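Local coordinates for protein NADPH-flavin oxidoreductase (Helicobacter pylori, PDB 2H0U) that binds flavin mononucleotide and, as a member of the nitroreductase family, probably catalyses oxidation-reduction with NADH or NADPH as the partner coenzyme, at residues A[13-18]-A[160-165]; A[47-52]-A[140-145]; A[79-84]-A[192-197]. All coordinates share one frame; numbering follows the deposited sequence.

All three contacts are mostly buried and reach one antiparallel sheet, ordered 49-54, 79-86, 186-195, 159-163. Contact 3 is the inner strand pair, built from backbone bonds and an aromatic cluster. Contact 1 joins it at the edge strand, where C161 O meets C193 N, and is polar: backbone N-H groups and basic side chains bind the flavin, and two waters bridge the segments. Contact 2, nearest the chain's centre, sets strand 49-54, outermost within this chain but continued by a strand of the second subunit, against helix 131-155 without a hydrogen bond between its segments; it meets contact 3 through K50 and L52. Contacts 1 and 2 both touch that subunit and are joined by E164 and Y143.

Contact 1: residues A[13-18]-A[160-165]; sequences RFAAKK and SCPIEG. With FMN (flavin mononucleotide), chain B.
F14 O is gripped by two waters, and both go on to S160. One donates to F14 O at 2.7 Å and accepts from S160 N; the other donates to F14 O, bonds S160 OG and accepts from R13 NH1 in the plane of the guanidinium. F14 O and S160 O are neighbouring acceptors that cannot bond each other; the waters serve F14 O, while S160 O takes the one direct hydrogen bond between the segments, from A16 N, 3.0 Å long with an angle of 158° at the hydrogen. R13 starts with CG anti to its backbone N (chi1 -157°), then bends twice to bring its guanidinium edge-on to the FMN phosphate, where NH1 reaches O1P at 2.8 Å. A15 N bonds O2P at 2.9 Å, and K204 and R206 also bond the cofactor. In this nitroreductase fold the loop after helix 3-12 holds the phosphate and, through K17, the pyrimidine O2, while strand 159-163 and the residues just after it take one ring face and the N5/O4 edge. Between them, C161 SG lies against K17 CE at 3.6 Å and also touches A15 CB. The lysine curls past the sulfur, and its NZ bonds FMN O2 at 3.1 Å. P162 lays its ring carbons over a face of the dimethylbenzene ring, CG 3.5 Å from FMN C9. E164 N donates to FMN N5 at 3.0 Å and G165 N to O4, while the E164 carboxylate is tied to Y143 and to S43, W137 and Q141 of the second subunit.

Contact 2: residues A[47-52]-A[140-145]; sequences EPWKML and KQTYIQ. With FMN (flavin mononucleotide), chain C.
The W49 indole and the Q145 amide meet head-on, one from strand 49-54 and the other from helix 131-155. The Q145 NE2 atom sits 3.1 Å above one indole face, toward its rim, with the amide plane tilted 36° to the ring, short of a flat stack. W49 NE1 and Q145 NE2 are both donors and do not bond; NE2 gives a hydrogen to G37 O instead. On the opposite face E47 CA lies over the ring centre, 3.7 Å above the plane, with P48 CD nearer the rim, so the indole is sandwiched. Q145 reaches across because its CG is anti to the backbone N (chi1 -177°) and the chain stays extended. M51, modelled as selenomethionine, meets the amide from the strand, SE 3.8 Å from Q145 CD. Helix 131-155 here packs on the sheet, which runs on into the second subunit where M51 and L52 pair with one of its strands. W49 CB touches T142 CG2 at 3.7 Å. P48 lies crosswise to Q141, CG to CG 3.9 Å. Q141 OE1 bonds S43 N and lies 3.5 Å from the C7M methyl of the FMN held mainly by the second subunit, and I144 CD1 packs on C8M. With no hydrogen bond between the segments, strand and helix are joined by dispersion and an amide-on-indole contact, and the polar ends of Q141 and Q145 find their partners outside it.

Contact 3: residues A[79-84]-A[192-197]; sequences HFVIYL and ACFGYR
Strands 79-86 and 186-195 run antiparallel, with segment axes 4.7 Å apart at 159°, and H79 and V81 form hydrogen-bonded pairs with F194 and A192 on either side of the non-hydrogen-bonded pair F80-C193. V81 N reaches A192 O at 2.8 Å and almost straight, 173° at the hydrogen; H79 N to F194 O closes the other end at 2.9 Å. In between, C193 CA makes a CA-H...O contact with H79 O. On the face carrying H79, V81, A192 and F194, the side chains build an aromatic cluster. Y83 reaches back along its own strand (chi1 -62°, CG anti to the carbonyl carbon) and sets its ring edge against A192, with CE2 3.8 Å from A192 CB, while V81 CG1 lies over one face of that ring. The tyrosine points toward F194 on the facing strand: its OH lies in the plane of the F194 ring, 3.6 Å from CZ. V81 CG2 fills the angle beside F194 CE2 at 4.0 Å. M149 of helix 131-155 packs on both Y83 and F194, and W30 stacks on H79 and meets F194 edge-to-face, so helices 131-155 and 27-38 cover this face of the two central strands of the nitroreductase sheet. Turned to the other face, F80 CD1 touches C193 CB at 3.9 Å, and I163 of the edge strand packs on both residues. Backbone bonds fix the register here, and the side chains add almost purely apolar contact; the exception is the buried Y83 OH, which has no hydrogen-bond partner in the model and lies at the ring edge of F194.

Contact 1: residues A[13-18]-A[160-165]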
loop_
_atom_site.group_PDB
_atom_site.type_symbol
_atom_site.label_atom_id
_atom_site.label_comp_id
_atom_site.label_asym_id
_atom_site.label_seq_id
_atom_site.Cartn_x
_atom_site.Cartn_y
_atom_site.Cartn_z
ATOM N N ARG A 13 -8.265 13.661 3.878
ATOM C CA ARG A 13 -8.405 12.212 3.745
ATOM C C ARG A 13 -8.407 11.661 5.177
ATOM O O ARG A 13 -7.411 11.764 5.870
ATOM C CB ARG A 13 -7.197 11.642 2.955
ATOM C CG ARG A 13 -7.438 10.257 2.237
ATOM C CD ARG A 13 -7.487 9.032 3.203
ATOM N NE ARG A 13 -6.500 9.174 4.277
ATOM C CZ ARG A 13 -6.615 8.681 5.506
ATOM N NH1 ARG A 13 -7.662 7.932 5.827
ATOM N NH2 ARG A 13 -5.682 8.966 6.413
ATOM N N PHE A 14 -9.528 11.103 5.628
ATOM C CA PHE A 14 -9.575 10.488 6.944
ATOM C C PHE A 14 -10.479 9.275 6.831
ATOM O O PHE A 14 -11.140 9.080 5.818
ATOM C CB PHE A 14 -10.118 11.465 8.008
ATOM C CG PHE A 14 -11.615 11.641 7.965
ATOM C CD1 PHE A 14 -12.441 11.072 8.950
ATOM C CD2 PHE A 14 -12.208 12.412 6.943
ATOM C CE1 PHE A 14 -13.831 11.272 8.904
ATOM C CE2 PHE A 14 -13.591 12.568 6.876
ATOM C CZ PHE A 14 -14.400 12.016 7.847
ATOM N N ALA A 15 -10.499 8.456 7.869
ATOM C CA ALA A 15 -11.306 7.248 7.824
ATOM C C ALA A 15 -12.756 7.613 8.164
ATOM O O ALA A 15 -13.168 7.688 9.355
ATOM C CB ALA A 15 -10.742 6.169 8.773
ATOM N N ALA A 16 -13.532 7.882 7.109
ATOM C CA ALA A 16 -14.922 8.285 7.295
ATOM C C ALA A 16 -15.772 7.090 7.693
ATOM O O ALA A 16 -15.827 6.075 6.982
ATOM C CB ALA A 16 -15.460 8.955 6.009
ATOM N N LYS A 17 -16.447 7.207 8.835
ATOM C CA LYS A 17 -17.304 6.111 9.336
ATOM C C LYS A 17 -18.800 6.365 9.163
ATOM O O LYS A 17 -19.605 5.420 9.276
ATOM C CB LYS A 17 -17.055 5.823 10.829
ATOM C CG LYS A 17 -15.633 5.371 11.269
ATOM C CD LYS A 17 -14.742 4.787 10.171
ATOM C CE LYS A 17 -13.292 4.674 10.685
ATOM N NZ LYS A 17 -13.155 4.149 12.107
ATOM N N LYS A 18 -19.180 7.624 8.945
ATOM C CA LYS A 18 -20.573 8.029 8.767
ATOM C C LYS A 18 -20.770 8.739 7.418
ATOM O O LYS A 18 -20.100 9.735 7.109
ATOM C CB LYS A 18 -21.031 8.965 9.891
ATOM C CG LYS A 18 -21.020 8.379 11.274
ATOM C CD LYS A 18 -22.018 9.198 12.119
ATOM C CE LYS A 18 -22.243 8.679 13.526
ATOM N NZ LYS A 18 -21.296 9.332 14.474
ATOM N N SER A 160 -13.614 8.169 2.109
ATOM C CA SER A 160 -13.324 6.727 1.999
ATOM C C SER A 160 -12.999 6.181 3.383
ATOM O O SER A 160 -12.754 6.969 4.322
ATOM C CB SER A 160 -12.166 6.458 1.016
ATOM O OG SER A 160 -10.937 6.982 1.511
ATOM N N CYS A 161 -13.013 4.861 3.513
ATOM C CA CYS A 161 -12.492 4.177 4.678
ATOM C C CYS A 161 -11.885 2.855 4.230
ATOM O O CYS A 161 -12.552 2.062 3.546
ATOM C CB CYS A 161 -13.579 3.951 5.751
ATOM S SG CYS A 161 -12.840 3.312 7.336
ATOM N N PRO A 162 -10.598 2.622 4.578
ATOM C CA PRO A 162 -9.957 1.322 4.307
ATOM C C PRO A 162 -10.549 0.340 5.308
ATOM O O PRO A 162 -10.871 0.741 6.435
ATOM C CB PRO A 162 -8.486 1.557 4.673
ATOM C CG PRO A 162 -8.364 2.997 5.085
ATOM C CD PRO A 162 -9.725 3.524 5.362
ATOM N N ILE A 163 -10.664 -0.925 4.918
ATOM C CA ILE A 163 -11.389 -1.896 5.730
ATOM C C ILE A 163 -10.675 -3.259 5.711
ATOM O O ILE A 163 -10.575 -3.900 4.675
ATOM C CB ILE A 163 -12.887 -2.081 5.257
ATOM C CG1 ILE A 163 -13.723 -0.796 5.381
ATOM C CG2 ILE A 163 -13.565 -3.267 6.025
ATOM C CD1 ILE A 163 -15.069 -0.861 4.607
ATOM N N GLU A 164 -10.182 -3.676 6.881
ATOM C CA GLU A 164 -9.660 -5.019 7.090
ATOM C C GLU A 164 -10.571 -5.840 8.014
ATOM O O GLU A 164 -10.373 -7.043 8.131
ATOM C CB GLU A 164 -8.247 -4.960 7.727
ATOM C CG GLU A 164 -7.107 -4.642 6.723
ATOM C CD GLU A 164 -5.739 -4.556 7.430
ATOM O OE1 GLU A 164 -5.685 -4.804 8.652
ATOM O OE2 GLU A 164 -4.726 -4.301 6.749
ATOM N N GLY A 165 -11.536 -5.189 8.653
ATOM C CA GLY A 165 -12.384 -5.813 9.705
ATOM C C GLY A 165 -13.508 -6.732 9.197
ATOM O O GLY A 165 -14.701 -6.401 9.268
HETATM N N1 FMN B . -11.619 1.338 10.271
HETATM C C2 FMN B . -12.759 0.626 10.617
HETATM O O2 FMN B . -13.628 1.186 11.274
HETATM N N3 FMN B . -12.909 -0.694 10.280
HETATM C C4 FMN B . -11.909 -1.341 9.598
HETATM O O4 FMN B . -12.106 -2.475 9.170
HETATM C C4A FMN B . -10.732 -0.628 9.278
HETATM N N5 FMN B . -9.717 -1.258 8.600
HETATM C C5A FMN B . -8.597 -0.558 8.182
HETATM C C6 FMN B . -7.613 -1.266 7.462
HETATM C C7 FMN B . -6.474 -0.556 7.049
HETATM C C7M FMN B . -5.622 -1.180 5.981
HETATM C C8 FMN B . -6.286 0.801 7.374
HETATM C C8M FMN B . -5.189 1.604 6.661
HETATM C C9 FMN B . -7.268 1.473 8.086
HETATM C C9A FMN B . -8.423 0.785 8.512
HETATM N N10 FMN B . -9.418 1.437 9.254
HETATM C C10 FMN B . -10.592 0.722 9.600
HETATM C "C1'" FMN B . -9.311 2.878 9.657
HETATM C "C2'" FMN B . -8.169 3.131 10.651
HETATM O "O2'" FMN B . -8.678 2.983 11.955
HETATM C "C3'" FMN B . -7.683 4.567 10.414
HETATM O "O3'" FMN B . -7.147 4.686 9.111
HETATM C "C4'" FMN B . -6.582 5.047 11.355
HETATM O "O4'" FMN B . -7.124 5.108 12.663
HETATM C "C5'" FMN B . -5.974 6.413 10.985
HETATM O "O5'" FMN B . -7.047 7.372 11.009
HETATM P P FMN B . -7.377 8.226 9.695
HETATM O O1P FMN B . -7.563 7.227 8.582
HETATM O O2P FMN B . -8.672 8.980 9.993
HETATM O O3P FMN B . -6.253 9.182 9.392
HETATM O O HOH W 1 -9.847 6.944 4.242
HETATM O O HOH W 2 -12.353 10.511 3.925
#

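Contact 2: residues A[47-52]-A[140-145]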
loop_
_atom_site.group_PDB
_atom_site.type_symbol
_atom_site.label_atom_id
_atom_site.label_comp_id
_atom_site.label_asym_id
_atom_site.label_seq_id
_atom_site.Cartn_x
_atom_site.Cartn_y
_atom_site.Cartn_z
ATOM N N GLU A 47 0.692 -6.398 -11.857
ATOM C CA GLU A 47 -0.742 -6.098 -11.588
ATOM C C GLU A 47 -1.454 -7.334 -11.038
ATOM O O GLU A 47 -2.453 -7.785 -11.622
ATOM C CB GLU A 47 -1.464 -5.655 -12.883
ATOM C CG GLU A 47 -0.952 -4.414 -13.541
ATOM C CD GLU A 47 -1.517 -4.261 -14.975
ATOM O OE1 GLU A 47 -2.745 -4.086 -15.124
ATOM O OE2 GLU A 47 -0.719 -4.259 -15.915
ATOM N N PRO A 48 -0.971 -7.893 -9.899
ATOM C CA PRO A 48 -1.474 -9.198 -9.502
ATOM C C PRO A 48 -2.770 -9.092 -8.713
ATOM O O PRO A 48 -2.832 -9.487 -7.526
ATOM C CB PRO A 48 -0.341 -9.725 -8.621
ATOM C CG PRO A 48 0.098 -8.436 -7.843
ATOM C CD PRO A 48 0.043 -7.375 -8.941
ATOM N N TRP A 49 -3.778 -8.499 -9.348
ATOM C CA TRP A 49 -4.964 -8.034 -8.641
ATOM C C TRP A 49 -6.247 -8.085 -9.463
ATOM O O TRP A 49 -6.223 -8.194 -10.684
ATOM C CB TRP A 49 -4.753 -6.628 -8.074
ATOM C CG TRP A 49 -4.308 -5.576 -9.052
ATOM C CD1 TRP A 49 -4.842 -5.317 -10.294
ATOM C CD2 TRP A 49 -3.267 -4.615 -8.843
ATOM N NE1 TRP A 49 -4.172 -4.258 -10.876
ATOM C CE2 TRP A 49 -3.191 -3.822 -10.014
ATOM C CE3 TRP A 49 -2.379 -4.359 -7.781
ATOM C CZ2 TRP A 49 -2.311 -2.745 -10.132
ATOM C CZ3 TRP A 49 -1.453 -3.296 -7.911
ATOM C CH2 TRP A 49 -1.444 -2.494 -9.081
ATOM N N LYS A 50 -7.378 -7.996 -8.767
ATOM C CA LYS A 50 -8.645 -7.751 -9.439
ATOM C C LYS A 50 -9.567 -7.137 -8.406
ATOM O O LYS A 50 -9.646 -7.639 -7.276
ATOM C CB LYS A 50 -9.273 -9.057 -9.959
ATOM C CG LYS A 50 -10.626 -8.791 -10.665
ATOM C CD LYS A 50 -11.093 -10.016 -11.451
ATOM C CE LYS A 50 -12.445 -9.678 -12.123
ATOM N NZ LYS A 50 -12.912 -10.737 -13.078
HETATM N N MSE A 51 -10.257 -6.068 -8.794
HETATM C CA MSE A 51 -11.193 -5.383 -7.885
HETATM C C MSE A 51 -12.643 -5.792 -8.135
HETATM O O MSE A 51 -13.060 -5.868 -9.301
HETATM C CB MSE A 51 -11.089 -3.873 -8.138
HETATM C CG MSE A 51 -9.733 -3.308 -7.679
HETATM SE SE MSE A 51 -9.590 -1.395 -7.995
HETATM C CE MSE A 51 -9.495 -1.458 -9.930
ATOM N N LEU A 52 -13.442 -5.911 -7.068
ATOM C CA LEU A 52 -14.860 -6.161 -7.194
ATOM C C LEU A 52 -15.637 -5.025 -6.564
ATOM O O LEU A 52 -15.339 -4.633 -5.431
ATOM C CB LEU A 52 -15.284 -7.502 -6.510
ATOM C CG LEU A 52 -14.469 -8.768 -6.804
ATOM C CD1 LEU A 52 -14.854 -9.945 -5.911
ATOM C CD2 LEU A 52 -14.570 -9.172 -8.299
ATOM N N LYS A 140 0.285 -6.816 -0.752
ATOM C CA LYS A 140 0.970 -5.512 -0.597
ATOM C C LYS A 140 0.748 -4.579 -1.815
ATOM O O LYS A 140 0.550 -3.356 -1.648
ATOM C CB LYS A 140 2.488 -5.743 -0.353
ATOM C CG LYS A 140 2.791 -6.351 1.039
ATOM C CD LYS A 140 4.321 -6.656 1.181
ATOM C CE LYS A 140 4.495 -7.666 2.333
ATOM N NZ LYS A 140 5.978 -7.734 2.688
ATOM N N GLN A 141 0.823 -5.146 -3.022
ATOM C CA GLN A 141 0.653 -4.343 -4.234
ATOM C C GLN A 141 -0.767 -3.753 -4.237
ATOM O O GLN A 141 -0.949 -2.589 -4.602
ATOM C CB GLN A 141 0.863 -5.180 -5.525
ATOM C CG GLN A 141 2.132 -6.130 -5.494
ATOM C CD GLN A 141 3.413 -5.408 -5.123
ATOM O OE1 GLN A 141 3.755 -4.378 -5.705
ATOM N NE2 GLN A 141 4.141 -5.962 -4.162
ATOM N N THR A 142 -1.751 -4.541 -3.822
ATOM C CA THR A 142 -3.124 -4.024 -3.756
ATOM C C THR A 142 -3.296 -2.902 -2.745
ATOM O O THR A 142 -4.224 -2.094 -2.868
ATOM C CB THR A 142 -4.212 -5.104 -3.424
ATOM O OG1 THR A 142 -4.041 -5.621 -2.083
ATOM C CG2 THR A 142 -4.227 -6.228 -4.456
ATOM N N TYR A 143 -2.422 -2.831 -1.747
ATOM C CA TYR A 143 -2.561 -1.709 -0.782
ATOM C C TYR A 143 -2.180 -0.405 -1.476
ATOM O O TYR A 143 -2.726 0.637 -1.157
ATOM C CB TYR A 143 -1.749 -1.941 0.500
ATOM C CG TYR A 143 -2.495 -2.784 1.554
ATOM C CD1 TYR A 143 -2.965 -4.064 1.236
ATOM C CD2 TYR A 143 -2.766 -2.280 2.840
ATOM C CE1 TYR A 143 -3.680 -4.869 2.176
ATOM C CE2 TYR A 143 -3.452 -3.075 3.805
ATOM C CZ TYR A 143 -3.907 -4.362 3.432
ATOM O OH TYR A 143 -4.589 -5.173 4.288
ATOM N N ILE A 144 -1.195 -0.458 -2.393
ATOM C CA ILE A 144 -0.870 0.716 -3.243
ATOM C C ILE A 144 -2.112 1.105 -4.068
ATOM O O ILE A 144 -2.504 2.260 -4.133
ATOM C CB ILE A 144 0.319 0.452 -4.192
ATOM C CG1 ILE A 144 1.542 0.059 -3.380
ATOM C CG2 ILE A 144 0.591 1.723 -5.107
ATOM C CD1 ILE A 144 2.763 -0.384 -4.355
ATOM N N GLN A 145 -2.711 0.113 -4.697
ATOM C CA GLN A 145 -3.874 0.350 -5.554
ATOM C C GLN A 145 -4.972 1.029 -4.734
ATOM O O GLN A 145 -5.573 2.004 -5.166
ATOM C CB GLN A 145 -4.367 -1.012 -6.077
ATOM C CG GLN A 145 -5.512 -0.957 -7.033
ATOM C CD GLN A 145 -5.890 -2.340 -7.530
ATOM O OE1 GLN A 145 -6.108 -3.274 -6.760
ATOM N NE2 GLN A 145 -5.923 -2.478 -8.826
HETATM N N1 FMN C . 11.498 -0.818 -10.460
HETATM C C2 FMN C . 12.863 -1.071 -10.456
HETATM O O2 FMN C . 13.526 -0.749 -11.433
HETATM N N3 FMN C . 13.469 -1.710 -9.406
HETATM C C4 FMN C . 12.717 -2.128 -8.337
HETATM O O4 FMN C . 13.280 -2.565 -7.337
HETATM C C4A FMN C . 11.323 -1.905 -8.356
HETATM N N5 FMN C . 10.551 -2.319 -7.299
HETATM C C5A FMN C . 9.199 -2.023 -7.243
HETATM C C6 FMN C . 8.479 -2.454 -6.109
HETATM C C7 FMN C . 7.107 -2.161 -6.061
HETATM C C7M FMN C . 6.425 -2.268 -4.727
HETATM C C8 FMN C . 6.449 -1.504 -7.119
HETATM C C8M FMN C . 5.036 -0.947 -6.901
HETATM C C9 FMN C . 7.180 -1.094 -8.224
HETATM C C9A FMN C . 8.560 -1.373 -8.298
HETATM N N10 FMN C . 9.314 -0.991 -9.417
HETATM C C10 FMN C . 10.711 -1.232 -9.414
HETATM C "C1'" FMN C . 8.709 -0.291 -10.598
HETATM C "C2'" FMN C . 7.713 -1.176 -11.362
HETATM O "O2'" FMN C . 8.421 -1.877 -12.357
HETATM C "C3'" FMN C . 6.674 -0.238 -11.989
HETATM O "O3'" FMN C . 5.955 0.433 -10.973
HETATM C "C4'" FMN C . 5.621 -0.917 -12.857
HETATM O "O4'" FMN C . 6.276 -1.465 -13.988
HETATM C "C5'" FMN C . 4.478 0.007 -13.320
HETATM O "O5'" FMN C . 5.080 1.071 -14.080
HETATM P P FMN C . 4.857 2.592 -13.630
HETATM O O1P FMN C . 5.259 2.662 -12.179
HETATM O O2P FMN C . 5.780 3.434 -14.509
HETATM O O3P FMN C . 3.418 2.991 -13.820
#

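Contact 3: residues A[79-84]-A[192-197]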
loop_
_atom_site.group_PDB
_atom_site.type_symbol
_atom_site.label_atom_id
_atom_site.label_comp_id
_atom_site.label_asym_id
_atom_site.label_seq_id
_atom_site.Cartn_x
_atom_site.Cartn_y
_atom_site.Cartn_z
ATOM N N HIS A 79 -20.036 3.392 -2.591
ATOM C CA HIS A 79 -19.391 2.337 -3.346
ATOM C C HIS A 79 -18.500 1.470 -2.437
ATOM O O HIS A 79 -17.670 1.968 -1.669
ATOM C CB HIS A 79 -18.557 2.959 -4.466
ATOM C CG HIS A 79 -19.369 3.481 -5.613
ATOM N ND1 HIS A 79 -20.192 4.587 -5.514
ATOM C CD2 HIS A 79 -19.502 3.032 -6.881
ATOM C CE1 HIS A 79 -20.776 4.811 -6.679
ATOM N NE2 HIS A 79 -20.372 3.883 -7.528
ATOM N N PHE A 80 -18.646 0.160 -2.535
ATOM C CA PHE A 80 -17.885 -0.705 -1.677
ATOM C C PHE A 80 -16.972 -1.656 -2.502
ATOM O O PHE A 80 -17.483 -2.446 -3.270
ATOM C CB PHE A 80 -18.871 -1.488 -0.853
ATOM C CG PHE A 80 -18.248 -2.212 0.271
ATOM C CD1 PHE A 80 -18.272 -1.663 1.530
ATOM C CD2 PHE A 80 -17.652 -3.439 0.069
ATOM C CE1 PHE A 80 -17.712 -2.318 2.598
ATOM C CE2 PHE A 80 -17.059 -4.114 1.143
ATOM C CZ PHE A 80 -17.094 -3.546 2.409
ATOM N N VAL A 81 -15.653 -1.593 -2.312
ATOM C CA VAL A 81 -14.695 -2.326 -3.178
ATOM C C VAL A 81 -14.021 -3.459 -2.398
ATOM O O VAL A 81 -13.584 -3.257 -1.282
ATOM C CB VAL A 81 -13.645 -1.365 -3.841
ATOM C CG1 VAL A 81 -12.580 -2.119 -4.653
ATOM C CG2 VAL A 81 -14.375 -0.319 -4.724
ATOM N N ILE A 82 -13.977 -4.658 -2.993
ATOM C CA ILE A 82 -13.214 -5.758 -2.421
ATOM C C ILE A 82 -12.016 -5.957 -3.334
ATOM O O ILE A 82 -12.175 -6.277 -4.553
ATOM C CB ILE A 82 -14.041 -7.062 -2.342
ATOM C CG1 ILE A 82 -15.296 -6.817 -1.457
ATOM C CG2 ILE A 82 -13.152 -8.224 -1.812
ATOM C CD1 ILE A 82 -16.411 -7.975 -1.487
ATOM N N TYR A 83 -10.829 -5.745 -2.767
ATOM C CA TYR A 83 -9.572 -5.902 -3.519
ATOM C C TYR A 83 -9.109 -7.343 -3.412
ATOM O O TYR A 83 -8.915 -7.836 -2.310
ATOM C CB TYR A 83 -8.476 -4.986 -2.952
ATOM C CG TYR A 83 -8.855 -3.525 -3.081
ATOM C CD1 TYR A 83 -8.371 -2.753 -4.165
ATOM C CD2 TYR A 83 -9.666 -2.918 -2.117
ATOM C CE1 TYR A 83 -8.740 -1.401 -4.312
ATOM C CE2 TYR A 83 -10.026 -1.529 -2.234
ATOM C CZ TYR A 83 -9.548 -0.804 -3.316
ATOM O OH TYR A 83 -9.900 0.519 -3.450
ATOM N N LEU A 84 -8.983 -8.012 -4.553
ATOM C CA LEU A 84 -8.412 -9.363 -4.610
ATOM C C LEU A 84 -6.965 -9.282 -5.079
ATOM O O LEU A 84 -6.592 -8.387 -5.858
ATOM C CB LEU A 84 -9.198 -10.270 -5.563
ATOM C CG LEU A 84 -10.744 -10.293 -5.499
ATOM C CD1 LEU A 84 -11.224 -11.209 -6.660
ATOM C CD2 LEU A 84 -11.251 -10.722 -4.095
ATOM N N ALA A 192 -12.350 -1.409 0.818
ATOM C CA ALA A 192 -12.503 0.006 1.108
ATOM C C ALA A 192 -13.893 0.411 0.707
ATOM O O ALA A 192 -14.468 -0.142 -0.246
ATOM C CB ALA A 192 -11.468 0.874 0.385
ATOM N N CYS A 193 -14.438 1.390 1.410
ATOM C CA CYS A 193 -15.693 1.992 0.968
ATOM C C CYS A 193 -15.465 3.430 0.612
ATOM O O CYS A 193 -14.502 4.055 1.083
ATOM C CB CYS A 193 -16.777 1.850 2.027
ATOM S SG CYS A 193 -16.486 2.697 3.555
ATOM N N PHE A 194 -16.344 3.955 -0.240
ATOM C CA PHE A 194 -16.203 5.317 -0.760
ATOM C C PHE A 194 -17.580 5.959 -0.710
ATOM O O PHE A 194 -18.590 5.258 -0.911
ATOM C CB PHE A 194 -15.726 5.267 -2.225
ATOM C CG PHE A 194 -14.340 4.670 -2.393
ATOM C CD1 PHE A 194 -13.220 5.508 -2.426
ATOM C CD2 PHE A 194 -14.163 3.283 -2.419
ATOM C CE1 PHE A 194 -11.906 4.959 -2.531
ATOM C CE2 PHE A 194 -12.844 2.703 -2.566
ATOM C CZ PHE A 194 -11.742 3.537 -2.593
ATOM N N GLY A 195 -17.614 7.256 -0.440
ATOM C CA GLY A 195 -18.866 8.029 -0.479
ATOM C C GLY A 195 -18.651 9.406 0.075
ATOM O O GLY A 195 -17.527 9.904 0.106
ATOM N N TYR A 196 -19.732 10.029 0.534
ATOM C CA TYR A 196 -19.597 11.367 1.159
ATOM C C TYR A 196 -19.890 11.340 2.642
ATOM O O TYR A 196 -20.928 10.840 3.069
ATOM C CB TYR A 196 -20.516 12.360 0.455
ATOM C CG TYR A 196 -20.126 12.581 -0.964
ATOM C CD1 TYR A 196 -19.125 13.493 -1.286
ATOM C CD2 TYR A 196 -20.753 11.873 -2.001
ATOM C CE1 TYR A 196 -18.752 13.701 -2.603
ATOM C CE2 TYR A 196 -20.389 12.073 -3.337
ATOM C CZ TYR A 196 -19.381 12.991 -3.615
ATOM O OH TYR A 196 -19.022 13.245 -4.908
ATOM N N ARG A 197 -18.989 11.928 3.423
ATOM C CA ARG A 197 -19.080 11.890 4.876
ATOM C C ARG A 197 -20.327 12.643 5.360
ATOM O O ARG A 197 -20.774 13.609 4.726
ATOM C CB ARG A 197 -17.823 12.527 5.527
ATOM C CG ARG A 197 -17.684 14.039 5.202
ATOM C CD ARG A 197 -16.363 14.604 5.750
ATOM N NE ARG A 197 -16.129 16.000 5.363
ATOM C CZ ARG A 197 -16.573 17.083 6.009
ATOM N NH1 ARG A 197 -17.332 16.990 7.094
ATOM N NH2 ARG A 197 -16.266 18.285 5.534
#